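Local coordinates for protein putative mannose-1-phosphate guanylyl transferase (PDB 2CU2) that probably transfers a guanylyl group from GTP to mannose-1-phosphate, which would make GDP-mannose, at residues L6-G11 against L103-A108; R12-W17 against E325-V330; L16-R21 against A309-E314; T54-R59 against I73-E78. All blocks are in the same frame, centred on the assembly; numbering follows the deposited sequence.

Contact 1 (L6-G11 against L103-A108); sequences LVMAGG and LLVLPA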
loop_
_atom_site.group_PDB
_atom_site.type_symbol
_atom_site.label_atom_id
_atom_site.label_comp_id
_atom_site.label_asym_id
_atom_site.label_seq_id
_atom_site.Cartn_x
_atom_site.Cartn_y
_atom_site.Cartn_z
ATOM N N LEU A 6 -26.538 21.633 -18.169
ATOM C CA LEU A 6 -26.845 20.633 -17.160
ATOM C C LEU A 6 -25.576 19.813 -16.947
ATOM O O LEU A 6 -25.094 19.149 -17.868
ATOM C CB LEU A 6 -27.969 19.696 -17.614
ATOM C CG LEU A 6 -28.186 18.520 -16.649
ATOM C CD1 LEU A 6 -28.830 19.036 -15.362
ATOM C CD2 LEU A 6 -29.062 17.451 -17.285
ATOM N N VAL A 7 -25.039 19.872 -15.737
ATOM C CA VAL A 7 -23.856 19.102 -15.375
ATOM C C VAL A 7 -24.224 17.899 -14.508
ATOM O O VAL A 7 -24.603 18.017 -13.350
ATOM C CB VAL A 7 -22.899 20.022 -14.619
ATOM C CG1 VAL A 7 -21.653 19.245 -14.197
ATOM C CG2 VAL A 7 -22.487 21.183 -15.505
ATOM N N MET A 8 -24.137 16.709 -15.126
ATOM C CA MET A 8 -24.540 15.503 -14.417
ATOM C C MET A 8 -23.407 14.931 -13.565
ATOM O O MET A 8 -22.376 14.489 -14.055
ATOM C CB MET A 8 -24.992 14.472 -15.453
ATOM C CG MET A 8 -26.111 15.005 -16.352
ATOM S SD MET A 8 -26.763 13.742 -17.453
ATOM C CE MET A 8 -25.289 13.507 -18.458
ATOM N N ALA A 9 -23.613 14.996 -12.236
ATOM C CA ALA A 9 -22.642 14.405 -11.323
ATOM C C ALA A 9 -23.164 13.084 -10.753
ATOM O O ALA A 9 -24.200 13.019 -10.103
ATOM C CB ALA A 9 -22.385 15.399 -10.189
ATOM N N GLY A 10 -22.428 11.998 -11.056
ATOM C CA GLY A 10 -22.857 10.688 -10.578
ATOM C C GLY A 10 -21.742 9.647 -10.683
ATOM O O GLY A 10 -20.589 9.945 -10.962
ATOM N N GLY A 11 -22.118 8.385 -10.407
ATOM C CA GLY A 11 -21.133 7.313 -10.444
ATOM C C GLY A 11 -20.532 7.064 -9.059
ATOM O O GLY A 11 -19.960 7.948 -8.436
ATOM N N LEU A 103 -29.983 23.850 -24.440
ATOM C CA LEU A 103 -29.587 23.136 -23.239
ATOM C C LEU A 103 -28.389 22.261 -23.587
ATOM O O LEU A 103 -28.419 21.477 -24.537
ATOM C CB LEU A 103 -30.723 22.266 -22.686
ATOM C CG LEU A 103 -30.305 21.457 -21.455
ATOM C CD1 LEU A 103 -29.885 22.398 -20.331
ATOM C CD2 LEU A 103 -31.444 20.547 -21.011
ATOM N N LEU A 104 -27.331 22.419 -22.808
ATOM C CA LEU A 104 -26.113 21.658 -22.999
ATOM C C LEU A 104 -26.089 20.618 -21.873
ATOM O O LEU A 104 -26.325 20.951 -20.712
ATOM C CB LEU A 104 -24.928 22.617 -22.899
ATOM C CG LEU A 104 -23.645 22.361 -23.677
ATOM C CD1 LEU A 104 -23.949 21.908 -25.098
ATOM C CD2 LEU A 104 -22.840 23.657 -23.676
ATOM N N VAL A 105 -25.848 19.360 -22.219
ATOM C CA VAL A 105 -25.807 18.301 -21.216
ATOM C C VAL A 105 -24.421 17.670 -21.188
ATOM O O VAL A 105 -23.927 17.198 -22.212
ATOM C CB VAL A 105 -26.850 17.200 -21.520
ATOM C CG1 VAL A 105 -26.624 16.004 -20.615
ATOM C CG2 VAL A 105 -28.253 17.747 -21.328
ATOM N N LEU A 106 -23.789 17.658 -20.019
ATOM C CA LEU A 106 -22.461 17.072 -19.916
ATOM C C LEU A 106 -22.147 16.371 -18.601
ATOM O O LEU A 106 -22.630 16.758 -17.534
ATOM C CB LEU A 106 -21.395 18.138 -20.168
ATOM C CG LEU A 106 -21.534 19.416 -19.345
ATOM C CD1 LEU A 106 -20.298 19.631 -18.493
ATOM C CD2 LEU A 106 -21.743 20.583 -20.286
ATOM N N PRO A 107 -21.323 15.313 -18.665
ATOM C CA PRO A 107 -20.842 14.581 -17.500
ATOM C C PRO A 107 -19.747 15.357 -16.769
ATOM O O PRO A 107 -19.007 16.142 -17.347
ATOM C CB PRO A 107 -20.305 13.242 -17.987
ATOM C CG PRO A 107 -19.893 13.433 -19.440
ATOM C CD PRO A 107 -20.744 14.722 -19.865
ATOM N N ALA A 108 -19.683 15.137 -15.442
ATOM C CA ALA A 108 -18.702 15.851 -14.643
ATOM C C ALA A 108 -17.556 14.929 -14.229
ATOM O O ALA A 108 -16.650 15.307 -13.501
ATOM C CB ALA A 108 -19.411 16.403 -13.406
#

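Contact 2 (R12-W17 against E325-V330); sequences RGERLW and EVREVV. With SO4 (sulfate ion), chain B.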
loop_
_atom_site.group_PDB
_atom_site.type_symbol
_atom_site.label_atom_id
_atom_site.label_comp_id
_atom_site.label_asym_id
_atom_site.label_seq_id
_atom_site.Cartn_x
_atom_site.Cartn_y
_atom_site.Cartn_z
ATOM N N ARG A 12 -20.662 5.889 -8.457
ATOM C CA ARG A 12 -19.954 5.520 -7.236
ATOM C C ARG A 12 -18.449 5.461 -7.480
ATOM O O ARG A 12 -17.657 5.791 -6.600
ATOM C CB ARG A 12 -20.422 4.151 -6.733
ATOM C CG ARG A 12 -21.917 4.029 -6.486
ATOM C CD ARG A 12 -22.280 2.605 -6.073
ATOM N NE ARG A 12 -23.724 2.425 -5.935
ATOM C CZ ARG A 12 -24.461 2.983 -4.979
ATOM N NH1 ARG A 12 -23.889 3.760 -4.066
ATOM N NH2 ARG A 12 -25.773 2.769 -4.940
ATOM N N GLY A 13 -18.062 5.031 -8.679
ATOM C CA GLY A 13 -16.651 4.915 -8.998
ATOM C C GLY A 13 -16.019 3.832 -8.140
ATOM O O GLY A 13 -14.967 4.040 -7.534
ATOM N N GLU A 14 -16.666 2.671 -8.082
ATOM C CA GLU A 14 -16.160 1.559 -7.285
ATOM C C GLU A 14 -14.841 1.049 -7.850
ATOM O O GLU A 14 -14.018 0.504 -7.122
ATOM C CB GLU A 14 -17.175 0.416 -7.253
ATOM C CG GLU A 14 -18.579 0.841 -6.874
ATOM C CD GLU A 14 -19.456 -0.338 -6.484
ATOM O OE1 GLU A 14 -19.389 -1.387 -7.167
ATOM O OE2 GLU A 14 -20.217 -0.213 -5.498
ATOM N N ARG A 15 -14.647 1.217 -9.152
ATOM C CA ARG A 15 -13.407 0.781 -9.770
ATOM C C ARG A 15 -12.261 1.674 -9.323
ATOM O O ARG A 15 -11.099 1.347 -9.539
ATOM C CB ARG A 15 -13.531 0.780 -11.299
ATOM C CG ARG A 15 -14.356 -0.389 -11.836
ATOM C CD ARG A 15 -14.712 -0.189 -13.306
ATOM N NE ARG A 15 -15.549 0.996 -13.481
ATOM C CZ ARG A 15 -15.902 1.510 -14.657
ATOM N NH1 ARG A 15 -15.499 0.948 -15.793
ATOM N NH2 ARG A 15 -16.653 2.602 -14.695
ATOM N N LEU A 16 -12.584 2.802 -8.694
ATOM C CA LEU A 16 -11.534 3.698 -8.207
ATOM C C LEU A 16 -11.301 3.595 -6.698
ATOM O O LEU A 16 -10.790 4.516 -6.073
ATOM C CB LEU A 16 -11.812 5.155 -8.614
ATOM C CG LEU A 16 -11.636 5.429 -10.115
ATOM C CD1 LEU A 16 -11.911 6.889 -10.418
ATOM C CD2 LEU A 16 -10.215 5.053 -10.544
ATOM N N TRP A 17 -11.677 2.460 -6.119
ATOM C CA TRP A 17 -11.446 2.213 -4.696
ATOM C C TRP A 17 -9.916 2.111 -4.596
ATOM O O TRP A 17 -9.269 1.617 -5.526
ATOM C CB TRP A 17 -12.093 0.881 -4.294
ATOM C CG TRP A 17 -11.898 0.512 -2.847
ATOM C CD1 TRP A 17 -12.745 0.789 -1.805
ATOM C CD2 TRP A 17 -10.763 -0.149 -2.276
ATOM N NE1 TRP A 17 -12.202 0.338 -0.619
ATOM C CE2 TRP A 17 -10.987 -0.240 -0.879
ATOM C CE3 TRP A 17 -9.576 -0.670 -2.806
ATOM C CZ2 TRP A 17 -10.063 -0.833 -0.006
ATOM C CZ3 TRP A 17 -8.658 -1.256 -1.940
ATOM C CH2 TRP A 17 -8.908 -1.333 -0.554
ATOM N N GLU A 325 -11.395 -5.098 -12.417
ATOM C CA GLU A 325 -11.734 -5.994 -11.317
ATOM C C GLU A 325 -11.670 -5.387 -9.920
ATOM O O GLU A 325 -12.052 -6.038 -8.945
ATOM C CB GLU A 325 -10.848 -7.238 -11.376
ATOM C CG GLU A 325 -11.369 -8.295 -12.331
ATOM C CD GLU A 325 -12.654 -8.931 -11.841
ATOM O OE1 GLU A 325 -12.594 -9.737 -10.886
ATOM O OE2 GLU A 325 -13.721 -8.625 -12.416
ATOM N N VAL A 326 -11.186 -4.151 -9.820
ATOM C CA VAL A 326 -11.095 -3.471 -8.534
ATOM C C VAL A 326 -12.466 -3.376 -7.864
ATOM O O VAL A 326 -12.574 -3.357 -6.634
ATOM C CB VAL A 326 -10.518 -2.040 -8.696
ATOM C CG1 VAL A 326 -10.650 -1.272 -7.394
ATOM C CG2 VAL A 326 -9.055 -2.116 -9.115
ATOM N N ARG A 327 -13.513 -3.328 -8.682
ATOM C CA ARG A 327 -14.866 -3.219 -8.163
ATOM C C ARG A 327 -15.217 -4.387 -7.248
ATOM O O ARG A 327 -16.084 -4.263 -6.390
ATOM C CB ARG A 327 -15.862 -3.129 -9.321
ATOM C CG ARG A 327 -15.986 -4.390 -10.156
ATOM C CD ARG A 327 -16.611 -4.087 -11.514
ATOM N NE ARG A 327 -17.613 -3.027 -11.423
ATOM C CZ ARG A 327 -18.725 -3.100 -10.695
ATOM N NH1 ARG A 327 -18.991 -4.193 -9.992
ATOM N NH2 ARG A 327 -19.561 -2.070 -10.655
ATOM N N GLU A 328 -14.538 -5.518 -7.422
ATOM C CA GLU A 328 -14.804 -6.680 -6.585
ATOM C C GLU A 328 -14.411 -6.430 -5.136
ATOM O O GLU A 328 -15.048 -6.943 -4.216
ATOM C CB GLU A 328 -14.065 -7.906 -7.123
ATOM C CG GLU A 328 -14.575 -8.343 -8.480
ATOM C CD GLU A 328 -16.097 -8.359 -8.533
ATOM O OE1 GLU A 328 -16.662 -8.343 -9.650
ATOM O OE2 GLU A 328 -16.726 -8.390 -7.453
ATOM N N VAL A 329 -13.365 -5.632 -4.940
ATOM C CA VAL A 329 -12.890 -5.307 -3.603
ATOM C C VAL A 329 -14.023 -4.754 -2.740
ATOM O O VAL A 329 -14.242 -5.226 -1.621
ATOM C CB VAL A 329 -11.727 -4.271 -3.651
ATOM C CG1 VAL A 329 -11.370 -3.817 -2.248
ATOM C CG2 VAL A 329 -10.498 -4.893 -4.318
ATOM N N VAL A 330 -14.744 -3.760 -3.258
ATOM C CA VAL A 330 -15.848 -3.166 -2.505
ATOM C C VAL A 330 -16.917 -4.223 -2.219
ATOM O O VAL A 330 -17.567 -4.199 -1.173
ATOM C CB VAL A 330 -16.498 -1.983 -3.273
ATOM C CG1 VAL A 330 -15.415 -1.025 -3.777
ATOM C CG2 VAL A 330 -17.343 -2.499 -4.418
HETATM S S SO4 B . -18.278 1.755 -11.327
HETATM O O1 SO4 B . -18.450 0.277 -11.301
HETATM O O2 SO4 B . -19.046 2.368 -10.208
HETATM O O3 SO4 B . -18.777 2.290 -12.623
HETATM O O4 SO4 B . -16.833 2.093 -11.175
#

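Contact 3 (L16-R21 against A309-E314); sequences LWPLSR and AKVGDE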
loop_
_atom_site.group_PDB
_atom_site.type_symbol
_atom_site.label_atom_id
_atom_site.label_comp_id
_atom_site.label_asym_id
_atom_site.label_seq_id
_atom_site.Cartn_x
_atom_site.Cartn_y
_atom_site.Cartn_z
ATOM N N LEU A 16 -12.584 2.802 -8.694
ATOM C CA LEU A 16 -11.534 3.698 -8.207
ATOM C C LEU A 16 -11.301 3.595 -6.698
ATOM O O LEU A 16 -10.790 4.516 -6.073
ATOM C CB LEU A 16 -11.812 5.155 -8.614
ATOM C CG LEU A 16 -11.636 5.429 -10.115
ATOM C CD1 LEU A 16 -11.911 6.889 -10.418
ATOM C CD2 LEU A 16 -10.215 5.053 -10.544
ATOM N N TRP A 17 -11.677 2.460 -6.119
ATOM C CA TRP A 17 -11.446 2.213 -4.696
ATOM C C TRP A 17 -9.916 2.111 -4.596
ATOM O O TRP A 17 -9.269 1.617 -5.526
ATOM C CB TRP A 17 -12.093 0.881 -4.294
ATOM C CG TRP A 17 -11.898 0.512 -2.847
ATOM C CD1 TRP A 17 -12.745 0.789 -1.805
ATOM C CD2 TRP A 17 -10.763 -0.149 -2.276
ATOM N NE1 TRP A 17 -12.202 0.338 -0.619
ATOM C CE2 TRP A 17 -10.987 -0.240 -0.879
ATOM C CE3 TRP A 17 -9.576 -0.670 -2.806
ATOM C CZ2 TRP A 17 -10.063 -0.833 -0.006
ATOM C CZ3 TRP A 17 -8.658 -1.256 -1.940
ATOM C CH2 TRP A 17 -8.908 -1.333 -0.554
ATOM N N PRO A 18 -9.314 2.541 -3.472
ATOM C CA PRO A 18 -9.855 3.119 -2.240
ATOM C C PRO A 18 -10.112 4.622 -2.264
ATOM O O PRO A 18 -10.544 5.187 -1.256
ATOM C CB PRO A 18 -8.785 2.774 -1.223
ATOM C CG PRO A 18 -7.548 3.057 -2.012
ATOM C CD PRO A 18 -7.851 2.392 -3.355
ATOM N N LEU A 19 -9.832 5.276 -3.387
ATOM C CA LEU A 19 -10.034 6.718 -3.465
ATOM C C LEU A 19 -11.503 7.092 -3.352
ATOM O O LEU A 19 -11.849 8.056 -2.670
ATOM C CB LEU A 19 -9.451 7.284 -4.760
ATOM C CG LEU A 19 -9.538 8.808 -4.893
ATOM C CD1 LEU A 19 -8.719 9.468 -3.799
ATOM C CD2 LEU A 19 -9.038 9.232 -6.265
ATOM N N SER A 20 -12.371 6.335 -4.014
ATOM C CA SER A 20 -13.797 6.607 -3.918
ATOM C C SER A 20 -14.384 6.150 -2.583
ATOM O O SER A 20 -13.901 5.242 -1.916
ATOM C CB SER A 20 -14.508 5.927 -5.088
ATOM O OG SER A 20 -14.182 4.534 -5.103
ATOM N N ARG A 21 -15.458 6.865 -2.192
ATOM C CA ARG A 21 -16.082 6.654 -0.885
ATOM C C ARG A 21 -17.607 6.545 -1.030
ATOM O O ARG A 21 -18.180 6.893 -2.052
ATOM C CB ARG A 21 -15.771 7.884 -0.033
ATOM C CG ARG A 21 -14.389 7.848 0.615
ATOM C CD ARG A 21 -14.437 8.400 2.040
ATOM N NE ARG A 21 -13.738 9.683 2.133
ATOM C CZ ARG A 21 -14.403 10.711 2.690
ATOM N NH1 ARG A 21 -15.647 10.550 3.106
ATOM N NH2 ARG A 21 -13.769 11.869 2.899
ATOM N N ALA A 309 -2.476 1.979 -5.040
ATOM C CA ALA A 309 -3.236 3.157 -4.636
ATOM C C ALA A 309 -3.493 3.182 -3.141
ATOM O O ALA A 309 -4.120 2.272 -2.592
ATOM C CB ALA A 309 -4.566 3.210 -5.396
ATOM N N LYS A 310 -3.015 4.239 -2.494
ATOM C CA LYS A 310 -3.153 4.381 -1.051
ATOM C C LYS A 310 -3.947 5.636 -0.687
ATOM O O LYS A 310 -3.596 6.752 -1.048
ATOM C CB LYS A 310 -1.753 4.456 -0.442
ATOM C CG LYS A 310 -1.787 4.728 1.064
ATOM C CD LYS A 310 -0.896 5.907 1.460
ATOM C CE LYS A 310 -1.032 6.273 2.941
ATOM N NZ LYS A 310 -2.312 6.943 3.167
ATOM N N VAL A 311 -5.035 5.444 0.047
ATOM C CA VAL A 311 -5.853 6.556 0.519
ATOM C C VAL A 311 -6.213 6.225 1.962
ATOM O O VAL A 311 -6.871 5.218 2.234
ATOM C CB VAL A 311 -7.142 6.730 -0.311
ATOM C CG1 VAL A 311 -7.959 7.911 0.247
ATOM C CG2 VAL A 311 -6.794 6.971 -1.779
ATOM N N GLY A 312 -5.767 7.063 2.892
ATOM C CA GLY A 312 -6.044 6.798 4.293
ATOM C C GLY A 312 -5.389 5.488 4.697
ATOM O O GLY A 312 -4.209 5.257 4.412
ATOM N N ASP A 313 -6.151 4.619 5.351
ATOM C CA ASP A 313 -5.622 3.334 5.784
ATOM C C ASP A 313 -6.038 2.192 4.866
ATOM O O ASP A 313 -6.170 1.043 5.298
ATOM C CB ASP A 313 -6.064 3.042 7.219
ATOM C CG ASP A 313 -5.480 4.030 8.212
ATOM O OD1 ASP A 313 -4.237 4.143 8.286
ATOM O OD2 ASP A 313 -6.263 4.696 8.916
ATOM N N GLU A 314 -6.245 2.509 3.593
ATOM C CA GLU A 314 -6.622 1.491 2.626
ATOM C C GLU A 314 -5.637 1.503 1.468
ATOM O O GLU A 314 -5.282 2.564 0.953
ATOM C CB GLU A 314 -8.044 1.729 2.120
ATOM C CG GLU A 314 -9.082 1.678 3.227
ATOM C CD GLU A 314 -10.500 1.515 2.710
ATOM O OE1 GLU A 314 -10.963 2.383 1.948
ATOM O OE2 GLU A 314 -11.154 0.515 3.067
HETATM O O HOH W 1 -13.797 0.910 1.524
HETATM O O HOH W 2 -12.710 3.625 0.387
#

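Contact 4 (T54-R59 against I73-E78); sequences TLLAVR and IRLLLE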
loop_
_atom_site.group_PDB
_atom_site.type_symbol
_atom_site.label_atom_id
_atom_site.label_comp_id
_atom_site.label_asym_id
_atom_site.label_seq_id
_atom_site.Cartn_x
_atom_site.Cartn_y
_atom_site.Cartn_z
ATOM N N THR A 54 -26.170 27.484 -14.992
ATOM C CA THR A 54 -25.689 26.110 -14.918
ATOM C C THR A 54 -26.429 25.304 -13.847
ATOM O O THR A 54 -26.628 25.754 -12.726
ATOM C CB THR A 54 -24.193 26.137 -14.610
ATOM O OG1 THR A 54 -23.511 26.829 -15.658
ATOM C CG2 THR A 54 -23.654 24.707 -14.524
ATOM N N LEU A 55 -26.848 24.094 -14.199
ATOM C CA LEU A 55 -27.563 23.229 -13.268
ATOM C C LEU A 55 -26.698 22.015 -12.933
ATOM O O LEU A 55 -26.245 21.295 -13.824
ATOM C CB LEU A 55 -28.886 22.772 -13.890
ATOM C CG LEU A 55 -29.738 23.884 -14.527
ATOM C CD1 LEU A 55 -30.858 23.272 -15.360
ATOM C CD2 LEU A 55 -30.303 24.795 -13.444
ATOM N N LEU A 56 -26.467 21.795 -11.647
ATOM C CA LEU A 56 -25.661 20.671 -11.208
ATOM C C LEU A 56 -26.532 19.570 -10.621
ATOM O O LEU A 56 -27.006 19.685 -9.495
ATOM C CB LEU A 56 -24.642 21.134 -10.168
ATOM C CG LEU A 56 -23.803 20.020 -9.537
ATOM C CD1 LEU A 56 -22.948 19.330 -10.606
ATOM C CD2 LEU A 56 -22.933 20.620 -8.454
ATOM N N ALA A 57 -26.730 18.503 -11.391
ATOM C CA ALA A 57 -27.540 17.373 -10.954
ATOM C C ALA A 57 -26.724 16.357 -10.159
ATOM O O ALA A 57 -25.704 15.841 -10.643
ATOM C CB ALA A 57 -28.179 16.693 -12.156
ATOM N N VAL A 58 -27.176 16.088 -8.935
ATOM C CA VAL A 58 -26.591 15.105 -8.034
ATOM C C VAL A 58 -27.663 14.428 -7.181
ATOM O O VAL A 58 -28.783 14.902 -7.040
ATOM C CB VAL A 58 -25.584 15.826 -7.137
ATOM C CG1 VAL A 58 -24.562 16.569 -7.993
ATOM C CG2 VAL A 58 -26.306 16.823 -6.252
ATOM N N ARG A 59 -27.298 13.256 -6.634
ATOM C CA ARG A 59 -28.242 12.535 -5.791
ATOM C C ARG A 59 -28.595 13.334 -4.533
ATOM O O ARG A 59 -27.835 14.161 -4.046
ATOM C CB ARG A 59 -27.613 11.197 -5.405
ATOM C CG ARG A 59 -27.722 10.163 -6.524
ATOM C CD ARG A 59 -29.162 9.666 -6.706
ATOM N NE ARG A 59 -29.508 8.701 -5.659
ATOM C CZ ARG A 59 -29.050 7.445 -5.804
ATOM N NH1 ARG A 59 -28.328 7.120 -6.862
ATOM N NH2 ARG A 59 -29.299 6.536 -4.856
ATOM N N ILE A 73 -24.154 28.447 -9.326
ATOM C CA ILE A 73 -24.696 27.216 -9.870
ATOM C C ILE A 73 -25.849 26.707 -9.006
ATOM O O ILE A 73 -25.833 26.783 -7.781
ATOM C CB ILE A 73 -23.564 26.187 -9.875
ATOM C CG1 ILE A 73 -22.475 26.617 -10.861
ATOM C CG2 ILE A 73 -24.100 24.810 -10.308
ATOM C CD1 ILE A 73 -21.243 25.711 -10.803
ATOM N N ARG A 74 -26.891 26.210 -9.693
ATOM C CA ARG A 74 -28.041 25.662 -8.981
ATOM C C ARG A 74 -27.976 24.132 -8.895
ATOM O O ARG A 74 -27.612 23.441 -9.837
ATOM C CB ARG A 74 -29.312 26.102 -9.720
ATOM C CG ARG A 74 -29.268 27.572 -10.146
ATOM C CD ARG A 74 -30.596 28.041 -10.764
ATOM N NE ARG A 74 -30.362 29.018 -11.835
ATOM C CZ ARG A 74 -31.409 29.342 -12.620
ATOM N NH1 ARG A 74 -32.591 28.788 -12.412
ATOM N NH2 ARG A 74 -31.253 30.236 -13.604
ATOM N N LEU A 75 -28.301 23.610 -7.693
ATOM C CA LEU A 75 -28.339 22.159 -7.501
ATOM C C LEU A 75 -29.684 21.566 -7.938
ATOM O O LEU A 75 -30.749 22.046 -7.575
ATOM C CB LEU A 75 -28.119 21.875 -6.007
ATOM C CG LEU A 75 -26.642 21.946 -5.605
ATOM C CD1 LEU A 75 -26.389 21.433 -4.184
ATOM C CD2 LEU A 75 -25.732 21.132 -6.528
ATOM N N LEU A 76 -29.641 20.476 -8.695
ATOM C CA LEU A 76 -30.848 19.741 -9.048
ATOM C C LEU A 76 -30.671 18.411 -8.339
ATOM O O LEU A 76 -29.917 17.553 -8.792
ATOM C CB LEU A 76 -30.956 19.510 -10.556
ATOM C CG LEU A 76 -31.434 20.672 -11.422
ATOM C CD1 LEU A 76 -31.639 20.176 -12.838
ATOM C CD2 LEU A 76 -32.742 21.232 -10.867
ATOM N N LEU A 77 -31.356 18.258 -7.215
ATOM C CA LEU A 77 -31.254 17.051 -6.413
ATOM C C LEU A 77 -32.141 15.927 -6.927
ATOM O O LEU A 77 -33.363 16.061 -6.967
ATOM C CB LEU A 77 -31.602 17.374 -4.957
ATOM C CG LEU A 77 -30.798 18.524 -4.336
ATOM C CD1 LEU A 77 -31.285 18.784 -2.922
ATOM C CD2 LEU A 77 -29.309 18.178 -4.330
ATOM N N GLU A 78 -31.510 14.826 -7.325
ATOM C CA GLU A 78 -32.222 13.655 -7.822
ATOM C C GLU A 78 -32.606 12.795 -6.621
ATOM O O GLU A 78 -31.740 12.291 -5.905
ATOM C CB GLU A 78 -31.327 12.853 -8.774
ATOM C CG GLU A 78 -30.828 13.648 -9.969
ATOM C CD GLU A 78 -29.657 12.983 -10.688
ATOM O OE1 GLU A 78 -29.875 11.972 -11.393
ATOM O OE2 GLU A 78 -28.516 13.480 -10.554
#

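Contact 1 (L6-G11 against L103-A108)
Leu6 and Val105 lie side by side on neighbouring parallel strands, which four backbone hydrogen bonds tie together. Leu6 N bonds Leu104 O at 2.6 Å. Leu6 O takes the N-H of Leu106, and Leu106 O takes that of Met8, with 2.8 Å between Met8 N and Leu106 O. The packing here is tight on both faces. Leu6, Met8 and Val105 share one face, on which helix 83-98 packs. The Met8 chain bends at its last torsion (chi3 -66°), and this brings Met8 CE to 3.6 Å from Val105 CG1. Leu6 CD2 lies alongside Val105 CG2 on the same face. Val7 and Leu106 point to the other face, against helix 37-45. There Val7 CG1 meets Ala108 CB at 3.7 Å, while Val7 CG2 leans on Leu106 CD1.

The far end is looser. Ala108 N is 3.1 Å from Met8 O, and the N-H...O angle falls to 138°. Ala9 CB comes no nearer than 4.5 Å to Ala108 CB. Met8 and Pro107 are themselves partly exposed. Strand 54-59 binds the backbone of Val7 and Ala9, so strand 3-8 is an inner strand of the GT-A-like sheet. The polar groups joining the strands are all backbone, so the main chain holds the register, while the side chains add only apolar contact.

Contact 2 (R12-W17 against E325-V330)
Sulfate O4 is gripped twice by Arg15, and Arg327 reaches the same ion from across the contact. Arg15 NE lies 2.9 Å from sulfate O4, with a nearly straight N-H...O angle of 168° and the oxygen at the edge of the guanidinium. The Arg15 chain bends at chi3 (-63°), which turns NE to the sulfate. Arg15 N bonds O4 as well. Arg327 NH2 donates a hydrogen bond to sulfate O1 at 2.7 Å. The backbone N of Glu14 bonds sulfate O2, and Gly13 N adds a weak bond to it. A leucine in place of Arg15 would probably leave O4 with the backbone amide alone and O3 without its weak bond from NH2. Glu14 OE1 sits 3.6 Å from Arg327 NH2, but well out of the guanidinium plane. This salt bridge is charge attraction only. Val330 CG2 packs against the Glu14 carboxylate. Val329 CG1 stands over one face of Trp17, 3.5 Å from the centroid of its six-membered ring, in a CH-pi contact. The sulfate probably came from the crystallisation liquor. Its cradle of amides and arginines, in the glycine-rich loop after the first strand, is consistent with the triphosphate-binding loop of sugar nucleotidyltransferases.

Contact 3 (L16-R21 against A309-E314)
The Trp17 ring and the Glu314 carboxylate meet obliquely, with their planes 67° apart. Pro18 CB sits over the centre of one ring face, 3.6 Å above the plane of Trp17. The opposite face is turned to helix 327-334. At the ring edge, water 1 accepts the indole N-H, with Trp17 NE1 2.7 Å from its oxygen. The same water lies near Glu314 OE2 and may bridge the two. The extended Glu314 chain (chi2 -164°) crosses the indole at about a right angle, and Glu314 OE1 ends 3.5 Å from Trp17 NE1. Water 2 lies 2.7 Å from Glu314 OE1 and close to Ser20 O. An alanine in place of Trp17 would probably leave water 1 without its indole donor and Pro18 CB without a flat surface to rest on.

Pro18 follows a cis peptide bond and lies against the hairpin. Pro18 CB meets Glu314 CB at 3.6 Å. Pro18 CG rests against Ala309 O. Leu19 CD1 packs on Val311 CG2 at 3.7 Å. Just before the turn, Lys310 NZ bonds Gly312 O and forms a salt bridge with Asp313 of the second subunit. Glu314 also pairs with a parallel strand of that subunit. The arrangement is a tight beta hairpin with a type II' turn, from the beta-helix-like domain, set against a loop of the nucleotidyltransferase domain at the dimer interface.

Contact 4 (T54-R59 against I73-E78)
Leu56 and Leu75 lie side by side on the two parallel strands of a beta-alpha-beta unit, with helix 63-66 in the connection. Leu56 CB meets Ile73 CG2 at 3.7 Å. Leu56 CG stands anti to the backbone N (chi1 175°), close to Leu75 CD2. Of the two tips, Leu56 CD2 is pressed to 3.4 Å from Leu75 CD2, tighter than usual for methyl groups. Leu56 CD1 reaches the other way, to Val7 on strand 3-8. Val58 CG2 continues this face against Leu77 CD2. Leu55, Ala57, Leu76 and Glu78 point to the opposite face, on which helix 83-98 packs. There Leu55 CB touches Leu76 CD1 at 3.9 Å.

Five backbone hydrogen bonds link the strands in regular alternation. The Leu56 N to Arg74 O bond is 2.7 Å long. Arg74 NE bonds the backbone O of Glu52, just before strand 54-59. The Glu78 chain runs extended beyond CG, and its end comes nearer strand 54-59: Glu78 OE2 lies 3.6 Å from Ala57 CB.

Overall arrangement
From the N terminus, strand 3-8 comes first, and contact 1 closes a loop from it to strand 102-107. Contact 4 lies wholly within that loop. It joins strands 54-59 and 74-78, so the two contacts share one sheet, with strand 54-59 beside strand 3-8. Their centres are about 9 Å apart. The loop after strand 3-8 starts two much longer closures. Contact 3 runs to the hairpin at 309-314 and contact 2 to the C-terminal helix. Both cross contact 1 along the chain and enclose contact 4. They share Leu16 and Trp17, and both touch the second subunit. Together they tie the nucleotidyltransferase core to the C-terminal domain.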